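Long-range contacts in lactate dehydrogenase, adjacent gene encodes predicted malate dehydrogenase (Cryptosporidium parvum, PDB 4ND2), which probably catalyses the reversible conversion of (S)-lactate and NAD(+) to pyruvate and NADH, and is held here with pyruvate and an NAD analogue: residues I7-S12 / I77-I82; I118-P123 / C143-V148; A253-S258 / T276-N281. All blocks are in the same frame, centred on the assembly; numbering follows the deposited sequence.

Contact 1 of 3, residues I7-S12 / I77-I82; sequences IAVIGS and IITASI. With A3D (3-acetylpyridine adenine dinucleotide), chain C.
Thr79 OG1 donates a 2.6 Å hydrogen bond to Gly11 O just beyond the C-terminal ends of two neighbouring parallel strands of the Rossmann fold, 6-10 and 75-78. The hydroxyl approaches from above the carbonyl plane, 46° out of it. A chi1 of 80° places OG1 between the threonine's own N and carbonyl carbon, within range of Gly11. The amide of the same residue, Thr79 N, binds Ile10 O at 2.8 Å, so one threonine holds two successive carbonyls where the glycine-rich turn begins. Further back, ordinary parallel pairing takes over, with Ile77 N on Ala8 O (2.8 Å) and Ile10 N on Ile77 O (2.9 Å). Ile77 CD1 lies across Ile7 CG2 at 3.9 Å on the face packed by Ile19 and Val23 of helix 14-26, whereas Ile10 and Ile78 point to the other face, toward Val104 of helix 94-111. Both loops after the strands then serve the dinucleotide: Ser12 N bonds to Asp35, a residue that itself holds the cofactor analogue, and Ser81 N makes a weak bond to ribose O4B. The Ala80 CB methyl sits over the face of the adenine, 3.5 Å from its N3A.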
loop_
_atom_site.group_PDB
_atom_site.type_symbol
_atom_site.label_atom_id
_atom_site.label_comp_id
_atom_site.label_asym_id
_atom_site.label_seq_id
_atom_site.Cartn_x
_atom_site.Cartn_y
_atom_site.Cartn_z
ATOM N N ILE A 7 -17.520 8.247 4.670
ATOM C CA ILE A 7 -17.029 9.258 5.600
ATOM C C ILE A 7 -17.528 10.633 5.174
ATOM O O ILE A 7 -17.347 11.036 4.024
ATOM C CB ILE A 7 -15.486 9.284 5.661
ATOM C CG1 ILE A 7 -14.951 7.927 6.142
ATOM C CG2 ILE A 7 -15.010 10.410 6.574
ATOM C CD1 ILE A 7 -13.440 7.817 6.137
ATOM N N ALA A 8 -18.154 11.346 6.105
ATOM C CA ALA A 8 -18.568 12.727 5.874
ATOM C C ALA A 8 -17.549 13.669 6.504
ATOM O O ALA A 8 -17.225 13.540 7.686
ATOM C CB ALA A 8 -19.953 12.978 6.452
ATOM N N VAL A 9 -17.037 14.598 5.702
ATOM C CA VAL A 9 -16.105 15.611 6.167
ATOM C C VAL A 9 -16.834 16.954 6.210
ATOM O O VAL A 9 -17.157 17.529 5.163
ATOM C CB VAL A 9 -14.871 15.696 5.244
ATOM C CG1 VAL A 9 -13.906 16.767 5.730
ATOM C CG2 VAL A 9 -14.180 14.341 5.162
ATOM N N ILE A 10 -17.101 17.439 7.422
ATOM C CA ILE A 10 -17.868 18.670 7.623
ATOM C C ILE A 10 -16.899 19.841 7.704
ATOM O O ILE A 10 -16.227 20.037 8.719
ATOM C CB ILE A 10 -18.736 18.612 8.901
ATOM C CG1 ILE A 10 -19.519 17.293 8.978
ATOM C CG2 ILE A 10 -19.682 19.806 8.960
ATOM C CD1 ILE A 10 -20.351 16.971 7.752
ATOM N N GLY A 11 -16.829 20.610 6.622
ATOM C CA GLY A 11 -15.851 21.680 6.482
ATOM C C GLY A 11 -14.793 21.240 5.494
ATOM O O GLY A 11 -14.055 20.287 5.755
ATOM N N SER A 12 -14.724 21.929 4.359
ATOM C CA SER A 12 -13.863 21.527 3.250
ATOM C C SER A 12 -12.736 22.526 3.017
ATOM O O SER A 12 -12.391 22.841 1.875
ATOM C CB SER A 12 -14.703 21.355 1.985
ATOM O OG SER A 12 -15.767 20.448 2.229
ATOM N N ILE A 77 -16.248 13.504 10.325
ATOM C CA ILE A 77 -15.086 14.250 10.794
ATOM C C ILE A 77 -15.392 15.744 10.686
ATOM O O ILE A 77 -15.665 16.252 9.596
ATOM C CB ILE A 77 -13.813 13.896 9.998
ATOM C CG1 ILE A 77 -13.598 12.377 9.988
ATOM C CG2 ILE A 77 -12.601 14.593 10.599
ATOM C CD1 ILE A 77 -12.476 11.910 9.088
ATOM N N ILE A 78 -15.357 16.437 11.824
ATOM C CA ILE A 78 -15.750 17.847 11.897
ATOM C C ILE A 78 -14.529 18.760 11.882
ATOM O O ILE A 78 -13.746 18.784 12.833
ATOM C CB ILE A 78 -16.594 18.136 13.161
ATOM C CG1 ILE A 78 -17.767 17.156 13.250
ATOM C CG2 ILE A 78 -17.101 19.576 13.149
ATOM C CD1 ILE A 78 -18.627 17.319 14.487
ATOM N N THR A 79 -14.378 19.509 10.792
ATOM C CA THR A 79 -13.285 20.464 10.638
ATOM C C THR A 79 -13.782 21.912 10.575
ATOM O O THR A 79 -12.972 22.835 10.531
ATOM C CB THR A 79 -12.473 20.181 9.356
ATOM O OG1 THR A 79 -13.160 20.709 8.213
ATOM C CG2 THR A 79 -12.253 18.690 9.168
ATOM N N ALA A 80 -15.101 22.107 10.583
ATOM C CA ALA A 80 -15.696 23.427 10.369
ATOM C C ALA A 80 -15.244 24.419 11.432
ATOM O O ALA A 80 -15.178 24.087 12.616
ATOM C CB ALA A 80 -17.213 23.328 10.353
ATOM N N SER A 81 -14.935 25.636 10.998
ATOM C CA SER A 81 -14.385 26.654 11.880
ATOM C C SER A 81 -14.548 28.048 11.293
ATOM O O SER A 81 -14.584 28.215 10.071
ATOM C CB SER A 81 -12.898 26.380 12.116
ATOM O OG SER A 81 -12.284 27.412 12.870
ATOM N N ILE A 82 -14.635 29.043 12.174
ATOM C CA ILE A 82 -14.602 30.448 11.766
ATOM C C ILE A 82 -13.224 30.762 11.177
ATOM O O ILE A 82 -12.245 30.110 11.532
ATOM C CB ILE A 82 -14.918 31.407 12.939
ATOM C CG1 ILE A 82 -13.838 31.343 14.031
ATOM C CG2 ILE A 82 -16.290 31.094 13.522
ATOM C CD1 ILE A 82 -14.052 32.335 15.154
HETATM P PA A3D C . -10.054 26.435 7.168
HETATM O O1A A3D C . -9.092 26.145 6.049
HETATM O O2A A3D C . -10.414 27.863 7.482
HETATM O O5B A3D C . -11.411 25.631 6.888
HETATM C C5B A3D C . -12.591 25.826 7.659
HETATM C C4B A3D C . -13.777 25.497 6.767
HETATM O O4B A3D C . -14.971 25.425 7.548
HETATM C C3B A3D C . -14.010 26.554 5.688
HETATM O O3B A3D C . -13.945 25.976 4.380
HETATM C C2B A3D C . -15.392 27.106 5.985
HETATM O O2B A3D C . -16.149 27.438 4.819
HETATM C C1B A3D C . -16.029 25.970 6.764
HETATM N N9A A3D C . -17.172 26.396 7.598
HETATM C C8A A3D C . -17.324 27.551 8.275
HETATM N N7A A3D C . -18.519 27.563 8.919
HETATM C C5A A3D C . -19.141 26.404 8.648
HETATM C C6A A3D C . -20.425 25.770 9.004
HETATM N N6A A3D C . -21.317 26.402 9.806
HETATM N N1A A3D C . -20.674 24.537 8.503
HETATM C C2A A3D C . -19.804 23.886 7.705
HETATM N N3A A3D C . -18.619 24.410 7.343
HETATM C C4A A3D C . -18.244 25.638 7.777
HETATM O O3 A3D C . -9.547 25.777 8.553
HETATM P PN A3D C . -8.618 24.458 8.672
HETATM O O1N A3D C . -7.188 24.860 8.448
HETATM O O2N A3D C . -9.209 23.339 7.858
HETATM O O5D A3D C . -8.823 24.091 10.222
HETATM C C5D A3D C . -10.108 23.673 10.670
HETATM C C4D A3D C . -10.178 23.598 12.191
HETATM O O4D A3D C . -9.301 22.573 12.672
HETATM C C3D A3D C . -9.756 24.890 12.887
HETATM O O3D A3D C . -10.655 25.178 13.957
HETATM C C2D A3D C . -8.387 24.583 13.450
HETATM O O2D A3D C . -8.069 25.324 14.632
HETATM C C1D A3D C . -8.525 23.101 13.748
HETATM N N1N A3D C . -7.250 22.399 13.877
HETATM C C2N A3D C . -7.085 21.581 14.928
HETATM C C3N A3D C . -5.898 20.886 15.109
HETATM C C7N A3D C . -5.714 19.971 16.281
HETATM O O7N A3D C . -4.632 19.441 16.428
HETATM C C8N A3D C . -6.843 19.712 17.231
HETATM C C4N A3D C . -4.876 21.042 14.182
HETATM C C5N A3D C . -5.070 21.889 13.101
HETATM C C6N A3D C . -6.276 22.564 12.972
#

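Contact 2 of 3, residues I118-P123 / C143-V148; sequences ICITNP and CGMAGV. With A3D (3-acetylpyridine adenine dinucleotide), chain C; PYR (pyruvic acid), chain D.
Cys143 O receives the amide of Cys119 in a 2.8 Å bond, Cys119 N to Cys143 O, that is almost straight (174° at the hydrogen) and lies in the carbonyl plane; the CA-H of Ile118 leans on the same oxygen. One step on, Cys119 O accepts from Met145 N at 2.8 Å, with Gly144 CA as its CH...O neighbour. Apolar contact follows the same line: Met145 CB touches both Ile118 CG2 and Ile120 CG1, each at 4.1 Å. Met145 starts with CG opposite its own N (chi1 -171°), then bends twice, which carries CE to the acetyl group of the cofactor analogue, 3.6 Å from O7N. Met145 CE and Ile120 CG2 lie on one side of the pyridine ring, CG2 3.7 Å from C2N, and pyruvate on the other. On the pyruvate side of the ring stands the Asn122 amide. Its OD1 takes the amide of Leu124, which helps fix the amide group's rotation and leaves ND2 to donate twice, to ribose O2D at 3.1 Å and to pyruvate O3 at 3.0 Å. A cis peptide then leads into Pro123 and helix 124-135. The two strand ends belong to a beta-alpha-beta unit, 116-119, 124-135 and 142-144, whose C-terminal edge supplies part of the cofactor and substrate site of a lactate dehydrogenase.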
loop_
_atom_site.group_PDB
_atom_site.type_symbol
_atom_site.label_atom_id
_atom_site.label_comp_id
_atom_site.label_asym_id
_atom_site.label_seq_id
_atom_site.Cartn_x
_atom_site.Cartn_y
_atom_site.Cartn_z
ATOM N N ILE A 118 -15.567 12.258 14.849
ATOM C CA ILE A 118 -14.220 12.709 15.195
ATOM C C ILE A 118 -14.139 14.228 15.019
ATOM O O ILE A 118 -14.176 14.731 13.894
ATOM C CB ILE A 118 -13.147 12.040 14.309
ATOM C CG1 ILE A 118 -13.218 10.511 14.431
ATOM C CG2 ILE A 118 -11.756 12.539 14.682
ATOM C CD1 ILE A 118 -12.512 9.768 13.314
ATOM N N CYS A 119 -14.033 14.954 16.129
ATOM C CA CYS A 119 -13.907 16.409 16.088
ATOM C C CYS A 119 -12.458 16.835 15.894
ATOM O O CYS A 119 -11.552 16.248 16.482
ATOM C CB CYS A 119 -14.445 17.032 17.376
ATOM S SG CYS A 119 -16.204 16.748 17.638
ATOM N N ILE A 120 -12.252 17.842 15.049
ATOM C CA ILE A 120 -10.943 18.480 14.878
ATOM C C ILE A 120 -10.999 19.969 15.256
ATOM O O ILE A 120 -10.011 20.527 15.729
ATOM C CB ILE A 120 -10.420 18.311 13.433
ATOM C CG1 ILE A 120 -10.333 16.819 13.081
ATOM C CG2 ILE A 120 -9.065 18.993 13.266
ATOM C CD1 ILE A 120 -9.831 16.529 11.686
ATOM N N THR A 121 -12.157 20.597 15.049
ATOM C CA THR A 121 -12.385 22.012 15.372
ATOM C C THR A 121 -11.846 22.415 16.746
ATOM O O THR A 121 -12.141 21.758 17.746
ATOM C CB THR A 121 -13.895 22.326 15.331
ATOM O OG1 THR A 121 -14.442 21.884 14.082
ATOM C CG2 THR A 121 -14.151 23.818 15.500
ATOM N N ASN A 122 -11.062 23.495 16.781
ATOM C CA ASN A 122 -10.495 24.021 18.031
ATOM C C ASN A 122 -11.427 25.023 18.716
ATOM O O ASN A 122 -12.255 25.652 18.046
ATOM C CB ASN A 122 -9.140 24.695 17.780
ATOM C CG ASN A 122 -7.965 23.749 17.962
ATOM O OD1 ASN A 122 -7.949 22.930 18.881
ATOM N ND2 ASN A 122 -6.961 23.880 17.101
ATOM N N PRO A 123 -11.298 25.182 20.050
ATOM C CA PRO A 123 -10.397 24.468 20.968
ATOM C C PRO A 123 -10.869 23.036 21.222
ATOM O O PRO A 123 -11.949 22.819 21.773
ATOM C CB PRO A 123 -10.461 25.303 22.248
ATOM C CG PRO A 123 -11.799 25.947 22.206
ATOM C CD PRO A 123 -12.094 26.204 20.756
ATOM N N CYS A 143 -15.467 11.679 19.813
ATOM C CA CYS A 143 -14.122 11.935 20.312
ATOM C C CYS A 143 -13.447 13.037 19.500
ATOM O O CYS A 143 -13.996 13.504 18.498
ATOM C CB CYS A 143 -13.288 10.655 20.272
ATOM S SG CYS A 143 -12.901 10.076 18.606
ATOM N N GLY A 144 -12.264 13.452 19.939
ATOM C CA GLY A 144 -11.521 14.516 19.270
ATOM C C GLY A 144 -10.136 14.084 18.833
ATOM O O GLY A 144 -9.439 13.386 19.571
ATOM N N MET A 145 -9.737 14.502 17.633
ATOM C CA MET A 145 -8.368 14.307 17.169
ATOM C C MET A 145 -7.468 15.334 17.835
ATOM O O MET A 145 -7.664 16.539 17.674
ATOM C CB MET A 145 -8.269 14.454 15.647
ATOM C CG MET A 145 -6.921 14.046 15.055
ATOM S SD MET A 145 -5.512 15.083 15.513
ATOM C CE MET A 145 -5.924 16.621 14.696
ATOM N N ALA A 146 -6.477 14.851 18.579
ATOM C CA ALA A 146 -5.451 15.717 19.145
ATOM C C ALA A 146 -4.219 14.910 19.524
ATOM O O ALA A 146 -3.120 15.194 19.057
ATOM C CB ALA A 146 -5.987 16.465 20.356
ATOM N N GLY A 147 -4.423 13.903 20.371
ATOM C CA GLY A 147 -3.343 13.064 20.880
ATOM C C GLY A 147 -2.470 12.410 19.822
ATOM O O GLY A 147 -1.262 12.284 20.014
ATOM N N VAL A 148 -3.070 11.987 18.708
ATOM C CA VAL A 148 -2.300 11.385 17.614
ATOM C C VAL A 148 -1.329 12.409 17.022
ATOM O O VAL A 148 -0.176 12.080 16.738
ATOM C CB VAL A 148 -3.208 10.795 16.508
ATOM C CG1 VAL A 148 -2.383 10.348 15.307
ATOM C CG2 VAL A 148 -4.006 9.618 17.050
HETATM P PA A3D C . -10.054 26.435 7.168
HETATM O O1A A3D C . -9.092 26.145 6.049
HETATM O O2A A3D C . -10.414 27.863 7.482
HETATM O O5B A3D C . -11.411 25.631 6.888
HETATM C C5B A3D C . -12.591 25.826 7.659
HETATM C C4B A3D C . -13.777 25.497 6.767
HETATM O O4B A3D C . -14.971 25.425 7.548
HETATM C C3B A3D C . -14.010 26.554 5.688
HETATM O O3B A3D C . -13.945 25.976 4.380
HETATM C C2B A3D C . -15.392 27.106 5.985
HETATM O O2B A3D C . -16.149 27.438 4.819
HETATM C C1B A3D C . -16.029 25.970 6.764
HETATM N N9A A3D C . -17.172 26.396 7.598
HETATM C C8A A3D C . -17.324 27.551 8.275
HETATM N N7A A3D C . -18.519 27.563 8.919
HETATM C C5A A3D C . -19.141 26.404 8.648
HETATM C C6A A3D C . -20.425 25.770 9.004
HETATM N N6A A3D C . -21.317 26.402 9.806
HETATM N N1A A3D C . -20.674 24.537 8.503
HETATM C C2A A3D C . -19.804 23.886 7.705
HETATM N N3A A3D C . -18.619 24.410 7.343
HETATM C C4A A3D C . -18.244 25.638 7.777
HETATM O O3 A3D C . -9.547 25.777 8.553
HETATM P PN A3D C . -8.618 24.458 8.672
HETATM O O1N A3D C . -7.188 24.860 8.448
HETATM O O2N A3D C . -9.209 23.339 7.858
HETATM O O5D A3D C . -8.823 24.091 10.222
HETATM C C5D A3D C . -10.108 23.673 10.670
HETATM C C4D A3D C . -10.178 23.598 12.191
HETATM O O4D A3D C . -9.301 22.573 12.672
HETATM C C3D A3D C . -9.756 24.890 12.887
HETATM O O3D A3D C . -10.655 25.178 13.957
HETATM C C2D A3D C . -8.387 24.583 13.450
HETATM O O2D A3D C . -8.069 25.324 14.632
HETATM C C1D A3D C . -8.525 23.101 13.748
HETATM N N1N A3D C . -7.250 22.399 13.877
HETATM C C2N A3D C . -7.085 21.581 14.928
HETATM C C3N A3D C . -5.898 20.886 15.109
HETATM C C7N A3D C . -5.714 19.971 16.281
HETATM O O7N A3D C . -4.632 19.441 16.428
HETATM C C8N A3D C . -6.843 19.712 17.231
HETATM C C4N A3D C . -4.876 21.042 14.182
HETATM C C5N A3D C . -5.070 21.889 13.101
HETATM C C6N A3D C . -6.276 22.564 12.972
HETATM C C PYR D . -2.120 22.140 16.207
HETATM O O PYR D . -1.399 22.189 15.183
HETATM O OXT PYR D . -1.782 21.462 17.202
HETATM C CA PYR D . -3.372 22.899 16.255
HETATM O O3 PYR D . -4.183 22.674 17.140
HETATM C CB PYR D . -3.640 23.948 15.216
#

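Contact 3 of 3, residues A253-S258 / T276-N281; sequences AVVPCS and TIIGKN
In the hairpin formed by strands 253-261 and 270-279 of the C-terminal alpha/beta domain, Val255 and Thr276 make a hydrogen-bonded antiparallel pair with an extra bond. Val255 O accepts twice from one residue: Thr276 N comes in at 2.9 Å from above the carbonyl plane, and Thr276 OG1 at 2.7 Å, in the plane and on a lone pair. A chi1 of 70° turns the hydroxyl back over the threonine's own backbone and toward that oxygen. Val255 N returns a bond to Thr276 O at 2.7 Å. The next hydrogen-bonded pair is Ala253 with Ile278; Ile278 N reaches Ala253 O at 3.0 Å, but the return bond is longer and more bent. The short strand segments run at 119° to each other, well away from strictly antiparallel.

On the face of Val255 and Ile278, Ile278 CD1 nestles between the valine branches, 3.7 Å from Val255 CB. Beside them, Cys257 SG rests against Thr276 CG2 at 3.7 Å. Helix 234-248 packs here through Met243 and Ala246. The other face joins Val254 CG2 to Ile277 CD1 at 3.6 Å, and Ile277 packs on Val164 of a neighbouring subunit. Val254 N donates a hydrogen bond to Asp168 of the same neighbouring subunit.

Two donors thus satisfy the buried Val255 carbonyl, the neighbouring subunit takes up the Val254 amide, and the remaining side-chain contact across the pair is mainly between hydrocarbon and sulfur.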
loop_
_atom_site.group_PDB
_atom_site.type_symbol
_atom_site.label_atom_id
_atom_site.label_comp_id
_atom_site.label_asym_id
_atom_site.label_seq_id
_atom_site.Cartn_x
_atom_site.Cartn_y
_atom_site.Cartn_z
ATOM N N ALA A 253 -7.014 -0.443 17.943
ATOM C CA ALA A 253 -5.765 0.306 17.949
ATOM C C ALA A 253 -5.691 1.187 19.186
ATOM O O ALA A 253 -6.703 1.727 19.632
ATOM C CB ALA A 253 -5.657 1.161 16.694
ATOM N N VAL A 254 -4.489 1.328 19.737
ATOM C CA VAL A 254 -4.263 2.253 20.838
ATOM C C VAL A 254 -4.138 3.653 20.248
ATOM O O VAL A 254 -3.168 3.959 19.552
ATOM C CB VAL A 254 -2.999 1.912 21.651
ATOM C CG1 VAL A 254 -2.804 2.928 22.771
ATOM C CG2 VAL A 254 -3.088 0.506 22.221
ATOM N N VAL A 255 -5.133 4.489 20.519
ATOM C CA VAL A 255 -5.209 5.819 19.932
ATOM C C VAL A 255 -5.288 6.879 21.029
ATOM O O VAL A 255 -6.289 6.955 21.743
ATOM C CB VAL A 255 -6.449 5.937 19.021
ATOM C CG1 VAL A 255 -6.535 7.325 18.397
ATOM C CG2 VAL A 255 -6.414 4.867 17.938
ATOM N N PRO A 256 -4.231 7.698 21.175
ATOM C CA PRO A 256 -4.376 8.857 22.049
ATOM C C PRO A 256 -5.336 9.855 21.405
ATOM O O PRO A 256 -5.091 10.311 20.291
ATOM C CB PRO A 256 -2.954 9.433 22.141
ATOM C CG PRO A 256 -2.055 8.446 21.479
ATOM C CD PRO A 256 -2.902 7.644 20.547
ATOM N N CYS A 257 -6.437 10.149 22.086
ATOM C CA CYS A 257 -7.427 11.096 21.577
ATOM C C CYS A 257 -8.246 11.678 22.726
ATOM O O CYS A 257 -8.180 11.187 23.862
ATOM C CB CYS A 257 -8.339 10.421 20.543
ATOM S SG CYS A 257 -9.494 9.196 21.193
ATOM N N SER A 258 -8.999 12.734 22.434
ATOM C CA SER A 258 -9.851 13.356 23.438
ATOM C C SER A 258 -11.109 12.509 23.581
ATOM O O SER A 258 -11.957 12.487 22.685
ATOM C CB SER A 258 -10.191 14.798 23.055
ATOM O OG SER A 258 -10.858 15.460 24.119
ATOM N N THR A 276 -6.708 5.562 24.237
ATOM C CA THR A 276 -7.926 4.772 24.083
ATOM C C THR A 276 -7.661 3.543 23.227
ATOM O O THR A 276 -6.639 3.458 22.551
ATOM C CB THR A 276 -9.041 5.577 23.384
ATOM O OG1 THR A 276 -8.695 5.777 22.006
ATOM C CG2 THR A 276 -9.252 6.924 24.058
ATOM N N ILE A 277 -8.596 2.599 23.269
ATOM C CA ILE A 277 -8.679 1.531 22.286
ATOM C C ILE A 277 -9.875 1.853 21.393
ATOM O O ILE A 277 -10.990 2.001 21.892
ATOM C CB ILE A 277 -8.899 0.152 22.943
ATOM C CG1 ILE A 277 -7.791 -0.153 23.961
ATOM C CG2 ILE A 277 -8.978 -0.943 21.886
ATOM C CD1 ILE A 277 -6.392 -0.141 23.383
ATOM N N ILE A 278 -9.640 1.975 20.086
ATOM C CA ILE A 278 -10.715 2.261 19.131
ATOM C C ILE A 278 -10.991 1.056 18.231
ATOM O O ILE A 278 -10.067 0.465 17.663
ATOM C CB ILE A 278 -10.406 3.505 18.268
ATOM C CG1 ILE A 278 -10.324 4.746 19.165
ATOM C CG2 ILE A 278 -11.473 3.692 17.190
ATOM C CD1 ILE A 278 -10.070 6.046 18.436
ATOM N N GLY A 279 -12.271 0.704 18.119
ATOM C CA GLY A 279 -12.727 -0.361 17.230
ATOM C C GLY A 279 -14.096 -0.042 16.660
ATOM O O GLY A 279 -14.514 1.116 16.648
ATOM N N LYS A 280 -14.801 -1.075 16.205
ATOM C CA LYS A 280 -16.109 -0.910 15.558
ATOM C C LYS A 280 -17.195 -0.309 16.462
ATOM O O LYS A 280 -18.198 0.196 15.955
ATOM C CB LYS A 280 -16.600 -2.252 14.994
ATOM C CG LYS A 280 -16.934 -3.292 16.052
ATOM C CD LYS A 280 -17.215 -4.653 15.442
ATOM C CE LYS A 280 -17.357 -5.707 16.527
ATOM N NZ LYS A 280 -17.858 -6.994 15.976
ATOM N N ASN A 281 -17.010 -0.378 17.782
ATOM C CA ASN A 281 -17.929 0.261 18.737
ATOM C C ASN A 281 -17.443 1.638 19.215
ATOM O O ASN A 281 -17.935 2.159 20.219
ATOM C CB ASN A 281 -18.168 -0.654 19.949
ATOM C CG ASN A 281 -18.904 -1.932 19.588
ATOM O OD1 ASN A 281 -19.835 -1.922 18.786
ATOM N ND2 ASN A 281 -18.496 -3.043 20.194
#

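How the contacts relate
Contacts 1 and 2 are neighbours in one parallel sheet, with centres 11 Å apart. Strand 75-78 and the loop after it join them: Ile78 O lies 2.8 Å from Ile120 N, and Ala80 O lies 2.7 Å from Thr121 OG1, both probable hydrogen bonds. Together they line the dinucleotide, contact 1 from the adenine to the ribose of the acetylpyridine half and contact 2 at the acetylpyridine ring and pyruvate. Contact 3 is in the C-terminal domain, 13 Å from contact 2 by centres, yet the two touch: Gly144 N approaches Ser258 O at 2.9 Å, a probable hydrogen bond. Contact 3 keeps away from the ligands, the side chain of Cys257 being about 10 Å from the cofactor analogue, and nearest atoms of contacts 1 and 3 are about 11 Å apart.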